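Local coordinates for salicylic acid-binding protein 2 (Nicotiana tabacum, PDB 1XKL), which hydrolyses methyl salicylate to salicylate and methanol, releasing the active defence signal for systemic acquired resistance in tobacco, at residues Lys5-Val10 / Ile76-Ser81; Asp57-Leu62 / Gly84-Leu89; Lys24-Ala29 / Glu244-Cys249; Leu69-Lys74 / Pro95-Ala100. One frame throughout, in Å; residues are numbered along the deposited sequence.

Contact 1 of 4, residues Lys5-Val10 / Ile76-Ser81; sequences KHFVLV and ILVGHS. With STH (2-amino-4H-1,3-benzoxathiin-4-ol), chain E.
Ile-76 lays its CD1 over one face of the Phe-7 ring, 3.9 Å from the ring centroid and displaced toward the rim beside CZ. Both side chains leave the same face of two parallel strands and run alongside each other; Phe-7 has CG beside its backbone N (chi1 -79°), which brings the ring over its neighbour. Packing is tightest at this end, where CD1 of Ile-76 also meets CD of Lys-5 at 3.4 Å, the lysine chain crossing it at about a right angle. On the opposite face of the sheet from Phe-7 and Ile-76, CG1 of Val-8 presses against CD2 of Leu-77 at 3.5 Å. Five backbone hydrogen bonds join the strands, from Ile-76 N to His-6 O through to His-80 N to Val-10 O, the shortest being Val-10 N to Val-78 O at 2.7 Å. These are adjacent strands in the parallel sheet of the alpha/beta hydrolase fold, and 76-81 runs into the nucleophile elbow that carries Ser-81. This acyl-ester nucleophile has no contact with 5-10; its OG is bonded covalently to C7 of the bound benzoxathiin at 1.4 Å and hydrogen-bonded with His-238 NE2. Its CB sits over the centre of the His-80 ring, whose NE2 bonds to His-238 O. Looser and partly exposed is the far end of Lys-5, which beyond the packed CD leads away from 76-81, bending at chi4 (54°), to Ala-256 O.

Contact 2 of 4, residues Asp57-Leu62 / Gly84-Leu89; sequences DYTLPL and GMNLGL
Thr-59 OG1 is gripped within its own helix by a hydrogen bond with Leu-55 O, and across the contact it lies 2.8 Å from ND2 of Asn-86. Placed with OG1 beside its backbone N (chi1 -47°), Thr-59 faces the asparagine with its hydroxyl while CG2 rests 3.7 Å from Asn-86 O. The amide end also reaches the CD2-CE2 side of the Tyr-58 ring; the two side chains cross at about a right angle, with ring and amide planes 63° apart. Leucine methyls close round this polar centre: CD2 of Leu-89 lies 3.9 Å from CB of Thr-59, and CD2 of Leu-62 lies against the backbone oxygen of Asn-86, 3.6 Å from O. Helices 55-67 and 83-93 meet here on one side of the central sheet, their local axes 9.5 Å apart and inclined at 69°. Helix 83-93 follows the nucleophile elbow, which Asn-86 touches, while the Tyr-58 ring also meets that of Phe-182. Leu-62 touches Val-8 and Asn-86 touches Val-10 of strand 6-10. Every touching residue is buried, so the contact sets the Asn-86 amide and the Thr-59 hydroxyl, the latter already held by a helix carbonyl, among leucine methyls and a tyrosine ring; such a largely apolar setting would probably strengthen whatever polar pairing the amide makes there.

Contact 3 of 4, residues Lys24-Ala29 / Glu244-Cys249; sequences KPLLEA and EPQKLC
Leu-26 and Cys-249 bury the most surface here, and they meet directly: SG of Cys-249 lies 3.5 Å from CB of Leu-26. The thiol reaches that place because SG stands opposite the backbone N across the first torsion (chi1 177°), extending toward the other helix. There it also approaches the more deeply buried Leu-27, whose CD2 is 3.9 Å away, so the sulfur touches two consecutive leucines. Leu-26 spreads its contact further. Its CD2 branch reaches past the cysteine toward the first turn of the other helix, coming within 3.5 Å of Pro-245 O and 3.9 Å of Pro-245 CB. The side chains that meet are hydrocarbon and sulfur, while charges stay away from them: Lys-24 NZ forms a salt bridge with Glu-28 OE2 along its own helix, meeting the oxygen from above the carboxylate plane. The short axes pass 9.6 Å apart at 42°. Pro-25 of the same helix as Leu-26 packs on Glu-167 of the second subunit. Helix 23-29 follows strand 6-10 in the chain and rests on Val-34 of edge strand 33-36 through Leu-27, whose side chain also comes close to that of Leu-253, a salicylate-binding residue further along helix 245-258.

Contact 4 of 4, residues Leu69-Lys74 / Pro95-Ala100; sequences LSADEK and PQKIYA
Strand 98-104, a neighbour of 75-80 in the parallel sheet of the alpha/beta hydrolase, begins at this contact, where its entry packs against the loop leading into 75-80. Lys-74 lies over one face of the Tyr-99 ring in a CH-pi contact: its CB is 3.6 Å from the ring centroid and 22° off the normal. The lysine crosses the tyrosine at about a right angle, and its aliphatic chain continues across the ring with CD 3.5 Å from CE2. A bend at the third torsion (chi3 67°) keeps the far end near the ring, leaving NZ 3.5 Å from CD2. A water links the same two residues, accepting from Lys-74 N at 3.1 Å and lying 3.2 Å from Tyr-99 OH. Tyr-99 also makes a cation-pi contact with Lys-5 and touches Ile-76, so the ring joins the loop to the residue that precedes strand 6-10 and to strand 75-80. The chain turns a corner at Tyr-99, interrupting the strand; Lys-97 and Tyr-99 pair by backbone hydrogen bonds with Val-75, just past the loop. Lys-97 works on the other part of the loop. Its CD lies 3.4 Å from CA of Ala-71, and NZ makes a weak hydrogen bond to Leu-69 O at 3.5 Å in addition to its bond to Met-66 O near the end of helix 55-67. Within the loop, Ser-70 OG donates to Glu-73 OE2 at 3.2 Å, and the other carboxylate oxygen, OE1, bonds to His-6 ND1.

From the N terminus, strand 6-10 enters the sheet and, in contact 1, closes a loop of 65 residues by pairing with 76-81. Helix 23-29 comes next and waits for helix 245-258, so contact 3 closes the longest loop and encloses contacts 2 and 4 entirely while crossing contact 1. Contacts 2 and 4 are short closures, joining 57-62 to 84-89 and 69-74 to 95-100; their segments alternate with each other and with those of contact 1. Contacts 2, 3 and 4 all touch contact 1, through Leu-87, Leu-27 and Glu-73 among others, but not one another. Together they tie the sheet to its helices and to the loop that leads into strand 75-80.

Contact 1 of 4, residues Lys5-Val10 / Ile76-Ser81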
loop_
_atom_site.group_PDB
_atom_site.type_symbol
_atom_site.label_atom_id
_atom_site.label_comp_id
_atom_site.label_asym_id
_atom_site.label_seq_id
_atom_site.Cartn_x
_atom_site.Cartn_y
_atom_site.Cartn_z
ATOM N N LYS A 5 19.842 -19.039 -41.495
ATOM C CA LYS A 5 20.800 -18.460 -40.550
ATOM C C LYS A 5 20.220 -18.194 -39.165
ATOM O O LYS A 5 19.017 -18.321 -38.937
ATOM C CB LYS A 5 21.384 -17.158 -41.109
ATOM C CG LYS A 5 22.342 -17.344 -42.280
ATOM C CD LYS A 5 23.016 -16.025 -42.676
ATOM C CE LYS A 5 23.966 -16.216 -43.858
ATOM N NZ LYS A 5 23.260 -16.865 -45.018
ATOM N N HIS A 6 21.096 -17.821 -38.240
ATOM C CA HIS A 6 20.694 -17.542 -36.871
ATOM C C HIS A 6 20.654 -16.037 -36.608
ATOM O O HIS A 6 21.684 -15.367 -36.625
ATOM C CB HIS A 6 21.669 -18.220 -35.905
ATOM C CG HIS A 6 21.249 -18.153 -34.471
ATOM N ND1 HIS A 6 22.024 -18.658 -33.448
ATOM C CD2 HIS A 6 20.146 -17.634 -33.881
ATOM C CE1 HIS A 6 21.421 -18.450 -32.294
ATOM N NE2 HIS A 6 20.277 -17.830 -32.528
ATOM N N PHE A 7 19.448 -15.521 -36.381
ATOM C CA PHE A 7 19.227 -14.109 -36.096
ATOM C C PHE A 7 19.183 -13.872 -34.586
ATOM O O PHE A 7 18.367 -14.465 -33.882
ATOM C CB PHE A 7 17.904 -13.642 -36.712
ATOM C CG PHE A 7 17.979 -13.366 -38.186
ATOM C CD1 PHE A 7 18.424 -12.132 -38.654
ATOM C CD2 PHE A 7 17.615 -14.341 -39.109
ATOM C CE1 PHE A 7 18.507 -11.872 -40.024
ATOM C CE2 PHE A 7 17.695 -14.095 -40.483
ATOM C CZ PHE A 7 18.139 -12.858 -40.941
ATOM N N VAL A 8 20.073 -13.014 -34.096
ATOM C CA VAL A 8 20.123 -12.678 -32.682
ATOM C C VAL A 8 19.559 -11.277 -32.564
ATOM O O VAL A 8 20.183 -10.303 -33.008
ATOM C CB VAL A 8 21.563 -12.719 -32.166
ATOM C CG1 VAL A 8 21.629 -12.200 -30.739
ATOM C CG2 VAL A 8 22.082 -14.155 -32.239
ATOM N N LEU A 9 18.372 -11.181 -31.971
ATOM C CA LEU A 9 17.687 -9.905 -31.828
ATOM C C LEU A 9 17.934 -9.280 -30.459
ATOM O O LEU A 9 17.675 -9.885 -29.424
ATOM C CB LEU A 9 16.188 -10.097 -32.082
ATOM C CG LEU A 9 15.799 -10.880 -33.347
ATOM C CD1 LEU A 9 14.274 -10.836 -33.518
ATOM C CD2 LEU A 9 16.474 -10.273 -34.576
ATOM N N VAL A 10 18.439 -8.055 -30.476
ATOM C CA VAL A 10 18.774 -7.333 -29.256
ATOM C C VAL A 10 17.935 -6.081 -29.121
ATOM O O VAL A 10 18.064 -5.136 -29.908
ATOM C CB VAL A 10 20.250 -6.961 -29.270
ATOM C CG1 VAL A 10 20.673 -6.390 -27.934
ATOM C CG2 VAL A 10 21.070 -8.185 -29.641
ATOM N N ILE A 76 23.590 -13.401 -37.207
ATOM C CA ILE A 76 23.315 -12.073 -37.719
ATOM C C ILE A 76 22.756 -11.310 -36.529
ATOM O O ILE A 76 21.685 -11.650 -36.006
ATOM C CB ILE A 76 22.258 -12.109 -38.843
ATOM C CG1 ILE A 76 22.776 -12.951 -40.009
ATOM C CG2 ILE A 76 21.935 -10.696 -39.309
ATOM C CD1 ILE A 76 21.714 -13.337 -41.008
ATOM N N LEU A 77 23.493 -10.294 -36.089
ATOM C CA LEU A 77 23.077 -9.484 -34.948
ATOM C C LEU A 77 22.188 -8.334 -35.382
ATOM O O LEU A 77 22.490 -7.623 -36.346
ATOM C CB LEU A 77 24.301 -8.926 -34.208
ATOM C CG LEU A 77 25.090 -9.892 -33.325
ATOM C CD1 LEU A 77 26.327 -9.209 -32.770
ATOM C CD2 LEU A 77 24.190 -10.346 -32.179
ATOM N N VAL A 78 21.079 -8.161 -34.681
ATOM C CA VAL A 78 20.171 -7.073 -34.986
ATOM C C VAL A 78 19.939 -6.322 -33.680
ATOM O O VAL A 78 19.360 -6.856 -32.732
ATOM C CB VAL A 78 18.842 -7.598 -35.574
ATOM C CG1 VAL A 78 17.927 -6.428 -35.946
ATOM C CG2 VAL A 78 19.140 -8.439 -36.819
ATOM N N GLY A 79 20.439 -5.091 -33.636
ATOM C CA GLY A 79 20.308 -4.272 -32.453
ATOM C C GLY A 79 19.381 -3.101 -32.667
ATOM O O GLY A 79 19.501 -2.351 -33.635
ATOM N N HIS A 80 18.446 -2.937 -31.748
ATOM C CA HIS A 80 17.485 -1.855 -31.829
ATOM C C HIS A 80 17.738 -0.814 -30.742
ATOM O O HIS A 80 18.016 -1.167 -29.592
ATOM C CB HIS A 80 16.074 -2.430 -31.689
ATOM C CG HIS A 80 15.005 -1.390 -31.545
ATOM N ND1 HIS A 80 14.295 -1.211 -30.381
ATOM C CD2 HIS A 80 14.536 -0.468 -32.420
ATOM C CE1 HIS A 80 13.431 -0.219 -30.540
ATOM N NE2 HIS A 80 13.558 0.246 -31.769
ATOM N N SER A 81 17.641 0.461 -31.119
ATOM C CA SER A 81 17.821 1.485 -30.256
ATOM C C SER A 81 19.150 1.353 -29.470
ATOM O O SER A 81 20.207 1.247 -30.094
ATOM C CB SER A 81 16.609 1.531 -29.332
ATOM O OG SER A 81 16.094 2.624 -28.637
HETATM C C8 STH E . 17.330 4.093 -26.012
HETATM O O8 STH E . 18.524 4.167 -25.364
HETATM C C1 STH E . 16.604 5.314 -26.466
HETATM C C2 STH E . 15.301 5.176 -27.163
HETATM C C3 STH E . 14.611 6.344 -27.594
HETATM C C4 STH E . 15.154 7.642 -27.336
HETATM C C5 STH E . 16.405 7.785 -26.659
HETATM C C6 STH E . 17.111 6.645 -26.221
HETATM C C7 STH E . 15.567 2.759 -27.330
HETATM O O2 STH E . 14.738 3.904 -27.442
HETATM N N7 STH E . 14.750 1.671 -27.057
HETATM S S7 STH E . 16.787 2.825 -26.276
#

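Contact 2 of 4, residues Asp57-Leu62 / Gly84-Leu89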
loop_
_atom_site.group_PDB
_atom_site.type_symbol
_atom_site.label_atom_id
_atom_site.label_comp_id
_atom_site.label_asym_id
_atom_site.label_seq_id
_atom_site.Cartn_x
_atom_site.Cartn_y
_atom_site.Cartn_z
ATOM N N ASP A 57 27.806 -5.335 -17.811
ATOM C CA ASP A 57 26.897 -6.079 -16.928
ATOM C C ASP A 57 25.526 -6.212 -17.593
ATOM O O ASP A 57 24.848 -7.225 -17.450
ATOM C CB ASP A 57 26.681 -5.356 -15.589
ATOM C CG ASP A 57 27.957 -5.191 -14.779
ATOM O OD1 ASP A 57 28.904 -5.986 -14.957
ATOM O OD2 ASP A 57 27.993 -4.266 -13.940
ATOM N N TYR A 58 25.117 -5.157 -18.290
ATOM C CA TYR A 58 23.832 -5.114 -18.977
ATOM C C TYR A 58 23.793 -6.054 -20.181
ATOM O O TYR A 58 22.752 -6.637 -20.490
ATOM C CB TYR A 58 23.554 -3.669 -19.407
ATOM C CG TYR A 58 22.290 -3.439 -20.203
ATOM C CD1 TYR A 58 21.068 -3.991 -19.802
ATOM C CD2 TYR A 58 22.310 -2.626 -21.339
ATOM C CE1 TYR A 58 19.897 -3.732 -20.519
ATOM C CE2 TYR A 58 21.153 -2.361 -22.058
ATOM C CZ TYR A 58 19.951 -2.912 -21.648
ATOM O OH TYR A 58 18.805 -2.634 -22.368
ATOM N N THR A 59 24.940 -6.223 -20.833
ATOM C CA THR A 59 25.067 -7.061 -22.026
ATOM C C THR A 59 25.399 -8.522 -21.731
ATOM O O THR A 59 25.453 -9.353 -22.640
ATOM C CB THR A 59 26.177 -6.511 -22.946
ATOM O OG1 THR A 59 26.013 -5.096 -23.092
ATOM C CG2 THR A 59 26.115 -7.174 -24.320
ATOM N N LEU A 60 25.627 -8.833 -20.461
ATOM C CA LEU A 60 25.972 -10.183 -20.053
ATOM C C LEU A 60 25.205 -11.289 -20.789
ATOM O O LEU A 60 25.810 -12.213 -21.333
ATOM C CB LEU A 60 25.775 -10.316 -18.537
ATOM C CG LEU A 60 26.537 -11.433 -17.834
ATOM C CD1 LEU A 60 28.022 -11.332 -18.174
ATOM C CD2 LEU A 60 26.327 -11.321 -16.324
ATOM N N PRO A 61 23.867 -11.206 -20.837
ATOM C CA PRO A 61 23.108 -12.257 -21.532
ATOM C C PRO A 61 23.569 -12.482 -22.974
ATOM O O PRO A 61 23.711 -13.623 -23.423
ATOM C CB PRO A 61 21.667 -11.753 -21.454
ATOM C CG PRO A 61 21.660 -10.961 -20.171
ATOM C CD PRO A 61 22.959 -10.194 -20.279
ATOM N N LEU A 62 23.810 -11.394 -23.699
ATOM C CA LEU A 62 24.258 -11.501 -25.080
ATOM C C LEU A 62 25.634 -12.151 -25.143
ATOM O O LEU A 62 25.895 -13.000 -25.997
ATOM C CB LEU A 62 24.304 -10.116 -25.735
ATOM C CG LEU A 62 24.812 -10.064 -27.180
ATOM C CD1 LEU A 62 23.976 -11.004 -28.050
ATOM C CD2 LEU A 62 24.719 -8.631 -27.700
ATOM N N GLY A 84 22.141 -1.271 -30.089
ATOM C CA GLY A 84 23.299 -1.120 -30.940
ATOM C C GLY A 84 24.573 -1.037 -30.122
ATOM O O GLY A 84 25.644 -1.447 -30.584
HETATM N N MSE A 85 24.474 -0.506 -28.904
HETATM C CA MSE A 85 25.653 -0.412 -28.043
HETATM C C MSE A 85 25.996 -1.815 -27.542
HETATM O O MSE A 85 27.173 -2.161 -27.420
HETATM C CB MSE A 85 25.398 0.524 -26.856
HETATM C CG MSE A 85 25.112 1.979 -27.220
HETATM SE SE MSE A 85 26.567 2.842 -28.198
HETATM C CE MSE A 85 27.959 2.679 -26.855
ATOM N N ASN A 86 24.971 -2.622 -27.260
ATOM C CA ASN A 86 25.182 -3.994 -26.790
ATOM C C ASN A 86 25.847 -4.795 -27.896
ATOM O O ASN A 86 26.719 -5.628 -27.649
ATOM C CB ASN A 86 23.845 -4.665 -26.430
ATOM C CG ASN A 86 23.107 -3.939 -25.334
ATOM O OD1 ASN A 86 22.095 -3.280 -25.575
ATOM N ND2 ASN A 86 23.620 -4.038 -24.122
ATOM N N LEU A 87 25.416 -4.545 -29.124
ATOM C CA LEU A 87 25.980 -5.229 -30.278
ATOM C C LEU A 87 27.486 -5.015 -30.359
ATOM O O LEU A 87 28.230 -5.923 -30.717
ATOM C CB LEU A 87 25.342 -4.703 -31.558
ATOM C CG LEU A 87 24.416 -5.657 -32.305
ATOM C CD1 LEU A 87 23.242 -6.045 -31.424
ATOM C CD2 LEU A 87 23.953 -4.979 -33.578
ATOM N N GLY A 88 27.922 -3.806 -30.023
ATOM C CA GLY A 88 29.337 -3.481 -30.086
ATOM C C GLY A 88 30.233 -4.377 -29.263
ATOM O O GLY A 88 31.334 -4.721 -29.693
ATOM N N LEU A 89 29.777 -4.751 -28.071
ATOM C CA LEU A 89 30.580 -5.617 -27.219
ATOM C C LEU A 89 30.682 -7.005 -27.832
ATOM O O LEU A 89 31.722 -7.654 -27.739
ATOM C CB LEU A 89 29.985 -5.716 -25.813
ATOM C CG LEU A 89 30.265 -4.586 -24.816
ATOM C CD1 LEU A 89 29.566 -3.310 -25.263
ATOM C CD2 LEU A 89 29.776 -5.002 -23.439
#

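Contact 3 of 4, residues Lys24-Ala29 / Glu244-Cys249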
loop_
_atom_site.group_PDB
_atom_site.type_symbol
_atom_site.label_atom_id
_atom_site.label_comp_id
_atom_site.label_asym_id
_atom_site.label_seq_id
_atom_site.Cartn_x
_atom_site.Cartn_y
_atom_site.Cartn_z
ATOM N N LYS A 24 9.758 -12.086 -34.942
ATOM C CA LYS A 24 10.245 -13.454 -34.752
ATOM C C LYS A 24 9.594 -14.522 -35.631
ATOM O O LYS A 24 10.292 -15.277 -36.298
ATOM C CB LYS A 24 10.131 -13.850 -33.273
ATOM C CG LYS A 24 10.738 -15.207 -32.922
ATOM C CD LYS A 24 10.878 -15.364 -31.395
ATOM C CE LYS A 24 11.284 -16.779 -30.990
ATOM N NZ LYS A 24 12.567 -17.209 -31.604
ATOM N N PRO A 25 8.253 -14.610 -35.630
ATOM C CA PRO A 25 7.545 -15.604 -36.448
ATOM C C PRO A 25 7.887 -15.465 -37.933
ATOM O O PRO A 25 8.016 -16.460 -38.648
ATOM C CB PRO A 25 6.071 -15.287 -36.194
ATOM C CG PRO A 25 6.074 -14.655 -34.849
ATOM C CD PRO A 25 7.299 -13.793 -34.861
ATOM N N LEU A 26 8.025 -14.227 -38.393
ATOM C CA LEU A 26 8.343 -13.963 -39.799
ATOM C C LEU A 26 9.676 -14.547 -40.219
ATOM O O LEU A 26 9.789 -15.144 -41.286
ATOM C CB LEU A 26 8.342 -12.461 -40.063
ATOM C CG LEU A 26 7.018 -11.811 -40.446
ATOM C CD1 LEU A 26 5.830 -12.609 -39.947
ATOM C CD2 LEU A 26 7.018 -10.387 -39.927
ATOM N N LEU A 27 10.690 -14.354 -39.384
ATOM C CA LEU A 27 12.013 -14.869 -39.676
ATOM C C LEU A 27 12.023 -16.392 -39.625
ATOM O O LEU A 27 12.663 -17.044 -40.452
ATOM C CB LEU A 27 13.028 -14.301 -38.681
ATOM C CG LEU A 27 13.283 -12.790 -38.777
ATOM C CD1 LEU A 27 14.229 -12.360 -37.664
ATOM C CD2 LEU A 27 13.879 -12.458 -40.143
ATOM N N GLU A 28 11.310 -16.962 -38.660
ATOM C CA GLU A 28 11.251 -18.413 -38.530
ATOM C C GLU A 28 10.475 -18.995 -39.704
ATOM O O GLU A 28 10.799 -20.071 -40.201
ATOM C CB GLU A 28 10.584 -18.802 -37.206
ATOM C CG GLU A 28 11.243 -18.158 -35.991
ATOM C CD GLU A 28 10.759 -18.728 -34.669
ATOM O OE1 GLU A 28 9.529 -18.864 -34.491
ATOM O OE2 GLU A 28 11.611 -19.026 -33.803
ATOM N N ALA A 29 9.448 -18.282 -40.152
ATOM C CA ALA A 29 8.664 -18.752 -41.284
ATOM C C ALA A 29 9.578 -18.879 -42.498
ATOM O O ALA A 29 9.366 -19.731 -43.359
ATOM C CB ALA A 29 7.531 -17.785 -41.577
ATOM N N GLU A 244 5.952 -1.975 -38.692
ATOM C CA GLU A 244 6.270 -2.477 -40.031
ATOM C C GLU A 244 7.097 -3.763 -39.982
ATOM O O GLU A 244 8.156 -3.848 -40.601
ATOM C CB GLU A 244 7.042 -1.414 -40.818
ATOM C CG GLU A 244 6.332 -0.070 -40.938
ATOM C CD GLU A 244 5.109 -0.121 -41.833
ATOM O OE1 GLU A 244 4.400 0.906 -41.928
ATOM O OE2 GLU A 244 4.856 -1.185 -42.444
ATOM N N PRO A 245 6.615 -4.793 -39.262
ATOM C CA PRO A 245 7.339 -6.063 -39.149
ATOM C C PRO A 245 7.668 -6.781 -40.454
ATOM O O PRO A 245 8.745 -7.365 -40.580
ATOM C CB PRO A 245 6.435 -6.898 -38.243
ATOM C CG PRO A 245 5.077 -6.372 -38.546
ATOM C CD PRO A 245 5.316 -4.880 -38.572
ATOM N N GLN A 246 6.751 -6.752 -41.418
ATOM C CA GLN A 246 7.004 -7.424 -42.685
ATOM C C GLN A 246 8.061 -6.670 -43.499
ATOM O O GLN A 246 8.897 -7.293 -44.151
ATOM C CB GLN A 246 5.696 -7.584 -43.479
ATOM C CG GLN A 246 4.559 -8.185 -42.647
ATOM C CD GLN A 246 3.259 -8.346 -43.416
ATOM O OE1 GLN A 246 3.073 -9.322 -44.145
ATOM N NE2 GLN A 246 2.356 -7.381 -43.263
ATOM N N LYS A 247 8.046 -5.344 -43.469
ATOM C CA LYS A 247 9.069 -4.600 -44.215
ATOM C C LYS A 247 10.441 -4.860 -43.602
ATOM O O LYS A 247 11.426 -5.062 -44.317
ATOM C CB LYS A 247 8.770 -3.100 -44.212
ATOM C CG LYS A 247 7.688 -2.692 -45.189
ATOM C CD LYS A 247 7.430 -1.201 -45.128
ATOM C CE LYS A 247 6.269 -0.817 -46.031
ATOM N NZ LYS A 247 5.916 0.624 -45.913
ATOM N N LEU A 248 10.497 -4.875 -42.273
ATOM C CA LEU A 248 11.747 -5.119 -41.557
ATOM C C LEU A 248 12.243 -6.531 -41.840
ATOM O O LEU A 248 13.440 -6.754 -42.039
ATOM C CB LEU A 248 11.538 -4.953 -40.045
ATOM C CG LEU A 248 12.705 -4.447 -39.189
ATOM C CD1 LEU A 248 12.387 -4.728 -37.717
ATOM C CD2 LEU A 248 14.012 -5.105 -39.580
ATOM N N CYS A 249 11.327 -7.495 -41.845
ATOM C CA CYS A 249 11.714 -8.876 -42.108
ATOM C C CYS A 249 12.326 -9.010 -43.503
ATOM O O CYS A 249 13.353 -9.669 -43.676
ATOM C CB CYS A 249 10.498 -9.810 -41.984
ATOM S SG CYS A 249 10.833 -11.558 -42.388
#

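Contact 4 of 4, residues Leu69-Lys74 / Pro95-Ala100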
loop_
_atom_site.group_PDB
_atom_site.type_symbol
_atom_site.label_atom_id
_atom_site.label_comp_id
_atom_site.label_asym_id
_atom_site.label_seq_id
_atom_site.Cartn_x
_atom_site.Cartn_y
_atom_site.Cartn_z
ATOM N N LEU A 69 28.088 -20.217 -29.018
ATOM C CA LEU A 69 28.069 -20.438 -30.459
ATOM C C LEU A 69 29.253 -21.314 -30.824
ATOM O O LEU A 69 30.360 -21.142 -30.309
ATOM C CB LEU A 69 28.150 -19.118 -31.223
ATOM C CG LEU A 69 26.940 -18.204 -31.075
ATOM C CD1 LEU A 69 27.185 -16.919 -31.842
ATOM C CD2 LEU A 69 25.697 -18.911 -31.590
ATOM N N SER A 70 28.996 -22.243 -31.732
ATOM C CA SER A 70 29.976 -23.214 -32.196
ATOM C C SER A 70 31.161 -22.669 -32.978
ATOM O O SER A 70 32.092 -23.417 -33.278
ATOM C CB SER A 70 29.264 -24.263 -33.044
ATOM O OG SER A 70 28.061 -24.669 -32.413
ATOM N N ALA A 71 31.136 -21.385 -33.315
ATOM C CA ALA A 71 32.227 -20.787 -34.083
ATOM C C ALA A 71 32.086 -21.208 -35.547
ATOM O O ALA A 71 32.476 -20.471 -36.453
ATOM C CB ALA A 71 33.582 -21.228 -33.527
ATOM N N ASP A 72 31.541 -22.402 -35.778
ATOM C CA ASP A 72 31.310 -22.872 -37.141
ATOM C C ASP A 72 29.875 -22.449 -37.422
ATOM O O ASP A 72 29.341 -22.639 -38.513
ATOM C CB ASP A 72 31.437 -24.398 -37.240
ATOM C CG ASP A 72 30.146 -25.126 -36.890
ATOM O OD1 ASP A 72 29.761 -26.047 -37.646
ATOM O OD2 ASP A 72 29.512 -24.789 -35.868
ATOM N N GLU A 73 29.269 -21.871 -36.393
ATOM C CA GLU A 73 27.903 -21.388 -36.439
ATOM C C GLU A 73 27.923 -19.872 -36.269
ATOM O O GLU A 73 28.080 -19.369 -35.158
ATOM C CB GLU A 73 27.094 -22.013 -35.306
ATOM C CG GLU A 73 25.751 -21.357 -35.097
ATOM C CD GLU A 73 25.139 -21.682 -33.751
ATOM O OE1 GLU A 73 24.039 -21.160 -33.471
ATOM O OE2 GLU A 73 25.754 -22.451 -32.979
ATOM N N LYS A 74 27.768 -19.148 -37.369
ATOM C CA LYS A 74 27.778 -17.695 -37.323
ATOM C C LYS A 74 26.357 -17.154 -37.181
ATOM O O LYS A 74 25.387 -17.864 -37.443
ATOM C CB LYS A 74 28.447 -17.149 -38.587
ATOM C CG LYS A 74 29.866 -17.681 -38.786
ATOM C CD LYS A 74 30.468 -17.245 -40.112
ATOM C CE LYS A 74 30.697 -15.737 -40.158
ATOM N NZ LYS A 74 31.254 -15.306 -41.484
ATOM N N PRO A 95 34.076 -11.144 -33.193
ATOM C CA PRO A 95 33.917 -10.604 -34.545
ATOM C C PRO A 95 33.763 -11.643 -35.649
ATOM O O PRO A 95 33.005 -11.439 -36.597
ATOM C CB PRO A 95 35.172 -9.752 -34.727
ATOM C CG PRO A 95 36.185 -10.472 -33.889
ATOM C CD PRO A 95 35.397 -10.794 -32.639
ATOM N N GLN A 96 34.465 -12.761 -35.516
ATOM C CA GLN A 96 34.424 -13.794 -36.541
ATOM C C GLN A 96 33.191 -14.695 -36.528
ATOM O O GLN A 96 33.057 -15.585 -37.368
ATOM C CB GLN A 96 35.693 -14.652 -36.470
ATOM C CG GLN A 96 35.752 -15.646 -35.317
ATOM C CD GLN A 96 35.983 -15.005 -33.952
ATOM O OE1 GLN A 96 35.245 -14.117 -33.532
ATOM N NE2 GLN A 96 37.015 -15.467 -33.250
ATOM N N LYS A 97 32.286 -14.469 -35.584
ATOM C CA LYS A 97 31.079 -15.278 -35.516
ATOM C C LYS A 97 29.857 -14.475 -35.934
ATOM O O LYS A 97 28.720 -14.847 -35.647
ATOM C CB LYS A 97 30.915 -15.851 -34.105
ATOM C CG LYS A 97 32.025 -16.851 -33.775
ATOM C CD LYS A 97 31.718 -17.749 -32.593
ATOM C CE LYS A 97 31.811 -17.004 -31.271
ATOM N NZ LYS A 97 31.689 -17.940 -30.107
ATOM N N ILE A 98 30.099 -13.383 -36.649
ATOM C CA ILE A 98 29.016 -12.513 -37.083
ATOM C C ILE A 98 29.075 -12.177 -38.575
ATOM O O ILE A 98 30.032 -11.565 -39.035
ATOM C CB ILE A 98 29.056 -11.210 -36.272
ATOM C CG1 ILE A 98 29.067 -11.554 -34.776
ATOM C CG2 ILE A 98 27.879 -10.328 -36.634
ATOM C CD1 ILE A 98 29.448 -10.402 -33.881
ATOM N N TYR A 99 28.048 -12.570 -39.326
ATOM C CA TYR A 99 28.010 -12.281 -40.756
ATOM C C TYR A 99 27.910 -10.771 -40.957
ATOM O O TYR A 99 28.560 -10.193 -41.829
ATOM C CB TYR A 99 26.802 -12.955 -41.421
ATOM C CG TYR A 99 26.880 -14.463 -41.495
ATOM C CD1 TYR A 99 25.959 -15.265 -40.817
ATOM C CD2 TYR A 99 27.862 -15.094 -42.262
ATOM C CE1 TYR A 99 26.016 -16.662 -40.904
ATOM C CE2 TYR A 99 27.928 -16.483 -42.357
ATOM C CZ TYR A 99 27.003 -17.261 -41.677
ATOM O OH TYR A 99 27.077 -18.632 -41.773
ATOM N N ALA A 100 27.090 -10.137 -40.132
ATOM C CA ALA A 100 26.896 -8.708 -40.223
ATOM C C ALA A 100 26.143 -8.228 -39.001
ATOM O O ALA A 100 25.444 -9.003 -38.342
ATOM C CB ALA A 100 26.111 -8.368 -41.481
HETATM O O HOH W 1 25.855 -20.444 -39.439
#